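Local structure of cysteine synthase (Fusobacterium nucleatum subsp. nucleatum strain ATCC 25586, 5XEM) at residues A[28-38]-A[285-296]; A[175-183]-A[224-235]. The protein uses pyridoxal 5'-phosphate to produce hydrogen sulfide from L-cysteine by beta-replacement, and probably also makes L-cysteine from O-acetyl-L-serine and hydrogen sulfide. One frame throughout, in Å; residues are numbered along the deposited sequence.

Interaction 1 (A[28-38]-A[285-296])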
loop_
_atom_site.group_PDB
_atom_site.type_symbol
_atom_site.label_atom_id
_atom_site.label_comp_id
_atom_site.label_asym_id
_atom_site.label_seq_id
_atom_site.Cartn_x
_atom_site.Cartn_y
_atom_site.Cartn_z
ATOM N N PHE A 28 -0.253 -7.192 -27.566
ATOM C CA PHE A 28 -0.629 -7.167 -28.986
ATOM C C PHE A 28 0.073 -6.084 -29.780
ATOM O O PHE A 28 -0.555 -5.378 -30.582
ATOM C CB PHE A 28 -2.149 -7.062 -29.130
ATOM C CG PHE A 28 -2.886 -8.056 -28.283
ATOM C CD1 PHE A 28 -2.784 -9.413 -28.547
ATOM C CD2 PHE A 28 -3.631 -7.640 -27.181
ATOM C CE1 PHE A 28 -3.435 -10.344 -27.742
ATOM C CE2 PHE A 28 -4.286 -8.562 -26.380
ATOM C CZ PHE A 28 -4.186 -9.912 -26.655
ATOM N N GLY A 29 1.378 -5.961 -29.557
ATOM C CA GLY A 29 2.201 -5.010 -30.295
ATOM C C GLY A 29 1.967 -3.527 -30.025
ATOM O O GLY A 29 2.382 -2.675 -30.809
ATOM N N ASN A 30 1.306 -3.207 -28.914
ATOM C CA ASN A 30 1.273 -1.833 -28.408
ATOM C C ASN A 30 1.859 -1.827 -27.012
ATOM O O ASN A 30 1.890 -2.855 -26.381
ATOM C CB ASN A 30 -0.154 -1.326 -28.374
ATOM C CG ASN A 30 -0.782 -1.290 -29.752
ATOM O OD1 ASN A 30 -0.244 -0.642 -30.665
ATOM N ND2 ASN A 30 -1.923 -1.967 -29.912
ATOM N N GLU A 31 2.318 -0.674 -26.540
ATOM C CA GLU A 31 2.877 -0.574 -25.188
ATOM C C GLU A 31 1.784 -0.103 -24.216
ATOM O O GLU A 31 1.140 0.932 -24.445
ATOM C CB GLU A 31 4.056 0.385 -25.185
ATOM C CG GLU A 31 5.175 -0.053 -26.109
ATOM C CD GLU A 31 6.390 0.842 -26.028
ATOM O OE1 GLU A 31 6.265 2.062 -26.258
ATOM O OE2 GLU A 31 7.483 0.322 -25.723
ATOM N N ILE A 32 1.558 -0.877 -23.154
ATOM C CA ILE A 32 0.601 -0.498 -22.118
ATOM C C ILE A 32 1.357 -0.170 -20.831
ATOM O O ILE A 32 2.179 -0.959 -20.375
ATOM C CB ILE A 32 -0.434 -1.596 -21.824
ATOM C CG1 ILE A 32 -1.186 -1.991 -23.104
ATOM C CG2 ILE A 32 -1.430 -1.094 -20.769
ATOM C CD1 ILE A 32 -2.293 -3.012 -22.905
ATOM N N TYR A 33 1.093 1.020 -20.311
ATOM C CA TYR A 33 1.664 1.509 -19.045
ATOM C C TYR A 33 0.527 1.644 -18.043
ATOM O O TYR A 33 -0.524 2.192 -18.383
ATOM C CB TYR A 33 2.286 2.883 -19.249
ATOM C CG TYR A 33 3.457 2.875 -20.194
ATOM C CD1 TYR A 33 4.746 2.608 -19.730
ATOM C CD2 TYR A 33 3.286 3.135 -21.549
ATOM C CE1 TYR A 33 5.824 2.583 -20.596
ATOM C CE2 TYR A 33 4.364 3.130 -22.422
ATOM C CZ TYR A 33 5.620 2.845 -21.939
ATOM O OH TYR A 33 6.695 2.837 -22.797
ATOM N N VAL A 34 0.732 1.173 -16.819
ATOM C CA VAL A 34 -0.295 1.265 -15.791
ATOM C C VAL A 34 0.166 2.324 -14.790
ATOM O O VAL A 34 1.287 2.272 -14.290
ATOM C CB VAL A 34 -0.520 -0.094 -15.110
ATOM C CG1 VAL A 34 -1.563 -0.008 -14.001
ATOM C CG2 VAL A 34 -0.926 -1.146 -16.151
ATOM N N LYS A 35 -0.696 3.294 -14.529
ATOM C CA LYS A 35 -0.401 4.326 -13.543
ATOM C C LYS A 35 -0.964 3.832 -12.212
ATOM O O LYS A 35 -2.180 3.638 -12.081
ATOM C CB LYS A 35 -0.992 5.660 -13.941
ATOM C CG LYS A 35 -0.520 6.769 -12.983
ATOM C CD LYS A 35 -0.604 8.152 -13.559
ATOM C CE LYS A 35 -0.206 9.239 -12.582
ATOM N NZ LYS A 35 1.246 9.235 -12.228
ATOM N N LEU A 36 -0.073 3.559 -11.268
ATOM C CA LEU A 36 -0.431 2.826 -10.040
ATOM C C LEU A 36 -0.873 3.769 -8.938
ATOM O O LEU A 36 -0.073 4.190 -8.118
ATOM C CB LEU A 36 0.727 1.972 -9.574
ATOM C CG LEU A 36 1.180 0.843 -10.529
ATOM C CD1 LEU A 36 2.474 0.180 -9.997
ATOM C CD2 LEU A 36 0.058 -0.166 -10.730
ATOM N N GLU A 37 -2.160 4.123 -8.934
ATOM C CA GLU A 37 -2.672 5.049 -7.919
ATOM C C GLU A 37 -2.806 4.373 -6.548
ATOM O O GLU A 37 -3.019 5.026 -5.535
ATOM C CB GLU A 37 -3.986 5.669 -8.365
ATOM C CG GLU A 37 -3.807 6.521 -9.610
ATOM C CD GLU A 37 -3.098 7.818 -9.286
ATOM O OE1 GLU A 37 -3.596 8.548 -8.400
ATOM O OE2 GLU A 37 -2.056 8.107 -9.911
ATOM N N GLY A 38 -2.646 3.058 -6.521
ATOM C CA GLY A 38 -2.496 2.355 -5.269
ATOM C C GLY A 38 -1.243 2.717 -4.491
ATOM O O GLY A 38 -1.152 2.396 -3.328
ATOM N N ASN A 285 -6.638 -2.843 -32.041
ATOM C CA ASN A 285 -5.718 -1.933 -32.711
ATOM C C ASN A 285 -4.302 -2.466 -32.664
ATOM O O ASN A 285 -3.338 -1.707 -32.483
ATOM C CB ASN A 285 -5.789 -0.547 -32.064
ATOM C CG ASN A 285 -7.123 0.125 -32.279
ATOM O OD1 ASN A 285 -7.286 0.911 -33.211
ATOM N ND2 ASN A 285 -8.100 -0.205 -31.444
ATOM N N ALA A 286 -4.181 -3.775 -32.849
ATOM C CA ALA A 286 -2.924 -4.491 -32.680
ATOM C C ALA A 286 -1.815 -3.949 -33.551
ATOM O O ALA A 286 -2.061 -3.468 -34.668
ATOM C CB ALA A 286 -3.107 -5.971 -32.959
ATOM N N ASP A 287 -0.599 -4.015 -33.016
ATOM C CA ASP A 287 0.612 -3.700 -33.751
ATOM C C ASP A 287 0.582 -2.354 -34.466
ATOM O O ASP A 287 0.814 -2.280 -35.672
ATOM C CB ASP A 287 0.887 -4.821 -34.740
ATOM C CG ASP A 287 0.981 -6.168 -34.061
ATOM O OD1 ASP A 287 2.033 -6.457 -33.463
ATOM O OD2 ASP A 287 -0.006 -6.932 -34.117
ATOM N N LYS A 288 0.288 -1.298 -33.715
ATOM C CA LYS A 288 0.404 0.070 -34.201
ATOM C C LYS A 288 1.406 0.855 -33.370
ATOM O O LYS A 288 1.544 2.062 -33.566
ATOM C CB LYS A 288 -0.947 0.771 -34.146
ATOM C CG LYS A 288 -2.013 0.197 -35.058
ATOM C CD LYS A 288 -3.282 1.020 -34.938
ATOM C CE LYS A 288 -4.380 0.528 -35.872
ATOM N NZ LYS A 288 -4.704 -0.911 -35.637
ATOM N N GLY A 289 2.095 0.180 -32.443
ATOM C CA GLY A 289 3.025 0.825 -31.505
ATOM C C GLY A 289 2.432 1.933 -30.630
ATOM O O GLY A 289 3.144 2.846 -30.218
ATOM N N LEU A 290 1.138 1.852 -30.334
ATOM C CA LEU A 290 0.457 2.878 -29.542
ATOM C C LEU A 290 0.975 2.874 -28.104
ATOM O O LEU A 290 1.341 1.830 -27.569
ATOM C CB LEU A 290 -1.056 2.648 -29.508
ATOM C CG LEU A 290 -1.786 2.557 -30.845
ATOM C CD1 LEU A 290 -3.211 2.057 -30.630
ATOM C CD2 LEU A 290 -1.773 3.892 -31.562
ATOM N N LYS A 291 1.050 4.047 -27.500
ATOM C CA LYS A 291 1.403 4.151 -26.084
ATOM C C LYS A 291 0.084 4.351 -25.366
ATOM O O LYS A 291 -0.613 5.372 -25.564
ATOM C CB LYS A 291 2.367 5.297 -25.854
ATOM C CG LYS A 291 3.756 5.027 -26.430
ATOM C CD LYS A 291 4.798 5.957 -25.830
ATOM C CE LYS A 291 6.145 5.872 -26.538
ATOM N NZ LYS A 291 7.057 4.848 -25.956
ATOM N N ILE A 292 -0.285 3.343 -24.582
ATOM C CA ILE A 292 -1.613 3.278 -23.971
ATOM C C ILE A 292 -1.412 3.384 -22.468
ATOM O O ILE A 292 -0.640 2.609 -21.904
ATOM C CB ILE A 292 -2.330 1.955 -24.288
ATOM C CG1 ILE A 292 -2.423 1.729 -25.810
ATOM C CG2 ILE A 292 -3.718 1.927 -23.640
ATOM C CD1 ILE A 292 -3.239 0.510 -26.207
ATOM N N VAL A 293 -2.070 4.351 -21.841
ATOM C CA VAL A 293 -1.998 4.497 -20.369
ATOM C C VAL A 293 -3.310 4.065 -19.759
ATOM O O VAL A 293 -4.394 4.488 -20.218
ATOM C CB VAL A 293 -1.674 5.934 -19.937
ATOM C CG1 VAL A 293 -1.699 6.057 -18.405
ATOM C CG2 VAL A 293 -0.305 6.369 -20.468
ATOM N N VAL A 294 -3.215 3.185 -18.752
ATOM C CA VAL A 294 -4.352 2.694 -18.001
ATOM C C VAL A 294 -4.193 3.223 -16.570
ATOM O O VAL A 294 -3.138 3.054 -15.961
ATOM C CB VAL A 294 -4.368 1.150 -17.982
ATOM C CG1 VAL A 294 -5.342 0.580 -16.944
ATOM C CG2 VAL A 294 -4.693 0.646 -19.381
ATOM N N LEU A 295 -5.225 3.872 -16.051
ATOM C CA LEU A 295 -5.207 4.299 -14.677
ATOM C C LEU A 295 -5.652 3.123 -13.823
ATOM O O LEU A 295 -6.737 2.624 -14.013
ATOM C CB LEU A 295 -6.123 5.495 -14.455
ATOM C CG LEU A 295 -5.903 6.205 -13.113
ATOM C CD1 LEU A 295 -4.672 7.110 -13.188
ATOM C CD2 LEU A 295 -7.113 6.982 -12.689
ATOM N N SER A 296 -4.786 2.683 -12.912
ATOM C CA SER A 296 -5.130 1.722 -11.857
ATOM C C SER A 296 -5.580 2.514 -10.640
ATOM O O SER A 296 -4.741 3.127 -9.949
ATOM C CB SER A 296 -3.936 0.855 -11.463
ATOM O OG SER A 296 -4.208 0.103 -10.275
HETATM O O HOH W 1 -2.505 0.851 -8.239
#
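Strands 31-36 and 291-296 run parallel, their axes 4.6 Å apart at closest approach and inclined by 27°, with Glu-31 through Leu-36 bridged in step to Lys-291 through Ser-296. They are neighbours in the mixed sheet of this pyridoxal-phosphate fold, where strand 19-21 lines the outer side of 31-36. The ladder starts with Glu-31 N giving its hydrogen to Leu-290 O and ends with Glu-37 N giving its own to Ser-296 O. On one face Ile-32 CG2 meets Val-294 CG2 at 3.9 Å, and helix 269-284 packs on the same residues. Farther along, Val-34 CG1 sits 3.6 Å from Ser-296 CB. On the other face Glu-31 and Lys-291 lie side by side, and a salt bridge of 2.9 Å joins OE1 of the first to NZ of the second, the ammonium meeting OE1 nearly head-on. Past that, Leu-295 CD1 lies 3.7 Å from Glu-37 CG; the Glu-37 carboxylate is held by Thr-17 at OE2 and by Arg-48, in a salt bridge, at OE1.

Before the strands pair, Asn-30 ties the two turns together. With its CG beside the backbone N (chi1 -62°), the amide reaches into the 285-290 turn. OD1 takes two hydrogens from opposite faces of its plane, from Leu-290 N at 2.9 Å and Lys-288 N at 3.2 Å. ND2 also bonds to Ser-282, and bonds at both ends fix the turn of the amide group. Asn-285 O lies in that amide's plane and receives a nearly straight bond from ND2, which stands above the carbonyl plane of Asn-285, 2.9 Å from the oxygen.

Interaction 2 (A[175-183]-A[224-235]); sequences FICGTGTGG and GMGMSIGGIPAV. With PLP (pyridoxal-5'-phosphate), chain D; 85F ((2R)-2-azanyl-3-[(2R)-2-azanyl-3-oxidanyl-3-oxidanylidene-propyl]sulfanyl-propanoic acid), chain C.
Thr-181 and Val-235 meet through their branches, CB of the threonine lying 3.9 Å from CG2 of the valine, and from there the threonine turns to the cofactor. A chi1 of 71° tucks OG1 back over its own main chain, where the hydroxyl donates to PLP O2P at 2.8 Å. The same OG1 accepts from Gly-183 N at 3.0 Å, closing an ST turn, and Asn-152 bonds to it as well. The methyl, CG2, ends 3.9 Å from 85F SG, the sulfur of the lanthionine. Behind it the carbonyl is less well served: Thr-181 O is buried without a polar partner, lying 3.3 Å from Pro-233 CB.

Thr-181 belongs to the glycine-rich phosphate loop of a fold type II PLP enzyme, which leads from strand 174-178 into helix 183-195. Amides of Gly-180, Thr-181 and Gly-182 grip the phosphate, the last from the N-cap position, so the helix start probably helps balance its charge.

Across the loop, Gly-226 N donates to Thr-179 O at 3.0 Å, in the carbonyl plane. Met-225 CG also packs on Thr-179 O, at 3.3 Å, and its SD reaches Gly-178 CA. Three successive carbonyls turn inward around 85F NZ2: Gly-224 O at 2.8 Å, Gly-226 O, and more weakly Met-225 O, while Ser-228 binds the neighbouring carboxylate through both its N and OG.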
loop_
_atom_site.group_PDB
_atom_site.type_symbol
_atom_site.label_atom_id
_atom_site.label_comp_id
_atom_site.label_asym_id
_atom_site.label_seq_id
_atom_site.Cartn_x
_atom_site.Cartn_y
_atom_site.Cartn_z
ATOM N N PHE A 175 -5.599 6.862 -23.533
ATOM C CA PHE A 175 -5.773 6.869 -22.078
ATOM C C PHE A 175 -7.089 6.160 -21.819
ATOM O O PHE A 175 -8.097 6.480 -22.454
ATOM C CB PHE A 175 -5.810 8.318 -21.561
ATOM C CG PHE A 175 -6.235 8.451 -20.118
ATOM C CD1 PHE A 175 -5.423 7.966 -19.104
ATOM C CD2 PHE A 175 -7.434 9.081 -19.780
ATOM C CE1 PHE A 175 -5.798 8.074 -17.768
ATOM C CE2 PHE A 175 -7.810 9.208 -18.449
ATOM C CZ PHE A 175 -6.992 8.690 -17.444
ATOM N N ILE A 176 -7.087 5.171 -20.916
ATOM C CA ILE A 176 -8.268 4.376 -20.633
ATOM C C ILE A 176 -8.423 4.391 -19.123
ATOM O O ILE A 176 -7.453 4.110 -18.412
ATOM C CB ILE A 176 -8.168 2.935 -21.199
ATOM C CG1 ILE A 176 -8.180 2.996 -22.741
ATOM C CG2 ILE A 176 -9.326 2.075 -20.684
ATOM C CD1 ILE A 176 -7.817 1.729 -23.466
ATOM N N CYS A 177 -9.631 4.729 -18.650
ATOM C CA CYS A 177 -9.885 4.945 -17.232
ATOM C C CYS A 177 -11.268 4.445 -16.819
ATOM O O CYS A 177 -12.267 4.694 -17.516
ATOM C CB CYS A 177 -9.761 6.441 -16.924
ATOM S SG CYS A 177 -9.756 6.872 -15.178
ATOM N N GLY A 178 -11.330 3.740 -15.693
ATOM C CA GLY A 178 -12.596 3.282 -15.164
ATOM C C GLY A 178 -13.405 4.443 -14.628
ATOM O O GLY A 178 -12.832 5.458 -14.251
ATOM N N THR A 179 -14.727 4.303 -14.584
ATOM C CA THR A 179 -15.605 5.369 -14.104
ATOM C C THR A 179 -16.540 4.943 -12.976
ATOM O O THR A 179 -17.038 3.806 -12.930
ATOM C CB THR A 179 -16.488 5.967 -15.244
ATOM O OG1 THR A 179 -17.366 4.943 -15.776
ATOM C CG2 THR A 179 -15.594 6.535 -16.336
ATOM N N GLY A 180 -16.766 5.893 -12.078
ATOM C CA GLY A 180 -17.775 5.832 -11.036
ATOM C C GLY A 180 -18.395 7.230 -10.931
ATOM O O GLY A 180 -19.535 7.450 -11.369
ATOM N N THR A 181 -17.658 8.184 -10.362
ATOM C CA THR A 181 -18.054 9.594 -10.494
ATOM C C THR A 181 -17.801 10.111 -11.935
ATOM O O THR A 181 -18.555 10.948 -12.449
ATOM C CB THR A 181 -17.322 10.548 -9.516
ATOM O OG1 THR A 181 -15.947 10.688 -9.889
ATOM C CG2 THR A 181 -17.478 10.120 -8.058
ATOM N N GLY A 182 -16.754 9.584 -12.558
ATOM C CA GLY A 182 -16.280 9.980 -13.867
ATOM C C GLY A 182 -15.218 11.051 -13.785
ATOM O O GLY A 182 -14.747 11.572 -14.816
ATOM N N GLY A 183 -14.841 11.396 -12.564
ATOM C CA GLY A 183 -13.921 12.504 -12.341
ATOM C C GLY A 183 -12.514 12.227 -12.752
ATOM O O GLY A 183 -11.861 13.092 -13.359
ATOM N N GLY A 224 -16.360 0.192 -6.819
ATOM C CA GLY A 224 -15.854 1.536 -7.108
ATOM C C GLY A 224 -16.345 2.055 -8.457
ATOM O O GLY A 224 -16.598 3.271 -8.639
ATOM N N MET A 225 -16.511 1.158 -9.416
ATOM C CA MET A 225 -17.021 1.604 -10.727
ATOM C C MET A 225 -18.562 1.539 -10.727
ATOM O O MET A 225 -19.181 1.077 -9.764
ATOM C CB MET A 225 -16.411 0.772 -11.842
ATOM C CG MET A 225 -15.056 1.282 -12.297
ATOM S SD MET A 225 -14.169 0.194 -13.418
ATOM C CE MET A 225 -15.398 0.077 -14.753
ATOM N N GLY A 226 -19.167 2.020 -11.800
ATOM C CA GLY A 226 -20.603 2.033 -11.949
ATOM C C GLY A 226 -21.185 3.328 -11.420
ATOM O O GLY A 226 -20.573 4.010 -10.607
ATOM N N MET A 227 -22.389 3.635 -11.868
ATOM C CA MET A 227 -23.071 4.895 -11.553
ATOM C C MET A 227 -24.424 4.578 -10.963
ATOM O O MET A 227 -25.319 4.165 -11.690
ATOM C CB MET A 227 -23.240 5.676 -12.841
ATOM C CG MET A 227 -21.925 6.301 -13.276
ATOM S SD MET A 227 -22.018 7.073 -14.908
ATOM C CE MET A 227 -20.318 7.567 -15.153
ATOM N N SER A 228 -24.563 4.742 -9.649
ATOM C CA SER A 228 -25.793 4.347 -8.947
ATOM C C SER A 228 -26.448 5.442 -8.109
ATOM O O SER A 228 -27.232 5.144 -7.172
ATOM C CB SER A 228 -25.559 3.088 -8.102
ATOM O OG SER A 228 -24.643 3.267 -7.031
ATOM N N ILE A 229 -26.150 6.693 -8.415
ATOM C CA ILE A 229 -26.796 7.816 -7.691
ATOM C C ILE A 229 -28.138 8.230 -8.307
ATOM O O ILE A 229 -28.779 9.143 -7.792
ATOM C CB ILE A 229 -25.891 9.077 -7.535
ATOM C CG1 ILE A 229 -25.699 9.816 -8.874
ATOM C CG2 ILE A 229 -24.568 8.684 -6.904
ATOM C CD1 ILE A 229 -25.017 11.176 -8.761
ATOM N N GLY A 230 -28.551 7.591 -9.400
ATOM C CA GLY A 230 -29.840 7.907 -10.048
ATOM C C GLY A 230 -29.702 8.745 -11.299
ATOM O O GLY A 230 -30.669 9.375 -11.752
ATOM N N GLY A 231 -28.510 8.752 -11.878
ATOM C CA GLY A 231 -28.258 9.498 -13.106
ATOM C C GLY A 231 -26.762 9.617 -13.295
ATOM O O GLY A 231 -25.984 9.099 -12.471
ATOM N N ILE A 232 -26.358 10.286 -14.367
ATOM C CA ILE A 232 -24.943 10.508 -14.642
ATOM C C ILE A 232 -24.399 11.656 -13.781
ATOM O O ILE A 232 -24.972 12.730 -13.754
ATOM C CB ILE A 232 -24.713 10.789 -16.146
ATOM C CG1 ILE A 232 -25.186 9.598 -16.981
ATOM C CG2 ILE A 232 -23.245 11.067 -16.436
ATOM C CD1 ILE A 232 -25.241 9.871 -18.467
ATOM N N PRO A 233 -23.297 11.430 -13.043
ATOM C CA PRO A 233 -22.787 12.510 -12.175
ATOM C C PRO A 233 -22.371 13.765 -12.936
ATOM O O PRO A 233 -21.927 13.667 -14.054
ATOM C CB PRO A 233 -21.573 11.872 -11.479
ATOM C CG PRO A 233 -21.781 10.394 -11.645
ATOM C CD PRO A 233 -22.452 10.230 -12.977
ATOM N N ALA A 234 -22.535 14.937 -12.315
ATOM C CA ALA A 234 -22.204 16.216 -12.931
ATOM C C ALA A 234 -20.743 16.312 -13.341
ATOM O O ALA A 234 -20.405 16.997 -14.310
ATOM C CB ALA A 234 -22.540 17.354 -11.955
ATOM N N VAL A 235 -19.856 15.633 -12.617
ATOM C CA VAL A 235 -18.427 15.699 -12.928
ATOM C C VAL A 235 -17.955 14.820 -14.087
ATOM O O VAL A 235 -16.810 14.923 -14.484
ATOM C CB VAL A 235 -17.537 15.418 -11.687
ATOM C CG1 VAL A 235 -17.764 16.514 -10.646
ATOM C CG2 VAL A 235 -17.823 14.032 -11.111
HETATM N N1 PLP D . -12.124 2.284 -9.067
HETATM C C2 PLP D . -12.247 2.348 -7.732
HETATM C C2A PLP D . -11.590 1.281 -6.855
HETATM C C3 PLP D . -12.952 3.400 -7.120
HETATM O O3 PLP D . -13.049 3.453 -5.767
HETATM C C4 PLP D . -13.549 4.384 -7.904
HETATM C C4A PLP D . -14.326 5.534 -7.285
HETATM C C5 PLP D . -13.397 4.287 -9.293
HETATM C C6 PLP D . -12.671 3.228 -9.836
HETATM C C5A PLP D . -13.985 5.299 -10.252
HETATM O O4P PLP D . -13.249 6.571 -10.156
HETATM P P PLP D . -13.937 8.011 -10.457
HETATM O O1P PLP D . -12.920 9.009 -10.531
HETATM O O2P PLP D . -14.894 8.173 -9.379
HETATM O O3P PLP D . -14.687 7.783 -11.721
HETATM N N 85F C . -15.026 5.217 -6.204
HETATM C CA 85F C . -15.883 6.222 -5.540
HETATM C CB 85F C . -17.371 5.948 -5.848
HETATM S SG 85F C . -17.839 6.289 -7.527
HETATM C CD 85F C . -19.623 6.021 -7.623
HETATM C CE 85F C . -20.083 4.575 -7.296
HETATM N NZ2 85F C . -19.314 3.576 -8.050
HETATM C CZ1 85F C . -21.578 4.461 -7.696
HETATM O OH1 85F C . -22.063 3.290 -7.672
HETATM O OH2 85F C . -22.236 5.486 -8.031
HETATM C C 85F C . -15.660 6.228 -4.043
HETATM O OXT 85F C . -14.567 5.806 -3.635
HETATM O O 85F C . -16.575 6.701 -3.323
#

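Strand 291-296 connects the two contacts: its other edge pairs with strand 174-178, where Val-293 O and Leu-295 N probably bond to Ile-176 N and O, and Leu-295 CD2 packs on Cys-177 SG at 3.6 Å. The centres of the two contacts are about 21 Å apart. Interaction 1 is regular sheet, mostly buried along the middle of the strands but opening to solvent at the 285-290 turn, and its chemistry is a backbone ladder with aliphatic packing and a salt bridge. Interaction 2 is wholly buried and almost without regular structure; a single hydrogen bond joins its segments directly, and many of its polar groups face cofactor and lanthionine instead. The shared sheet thus runs from a partly exposed turn to the active site.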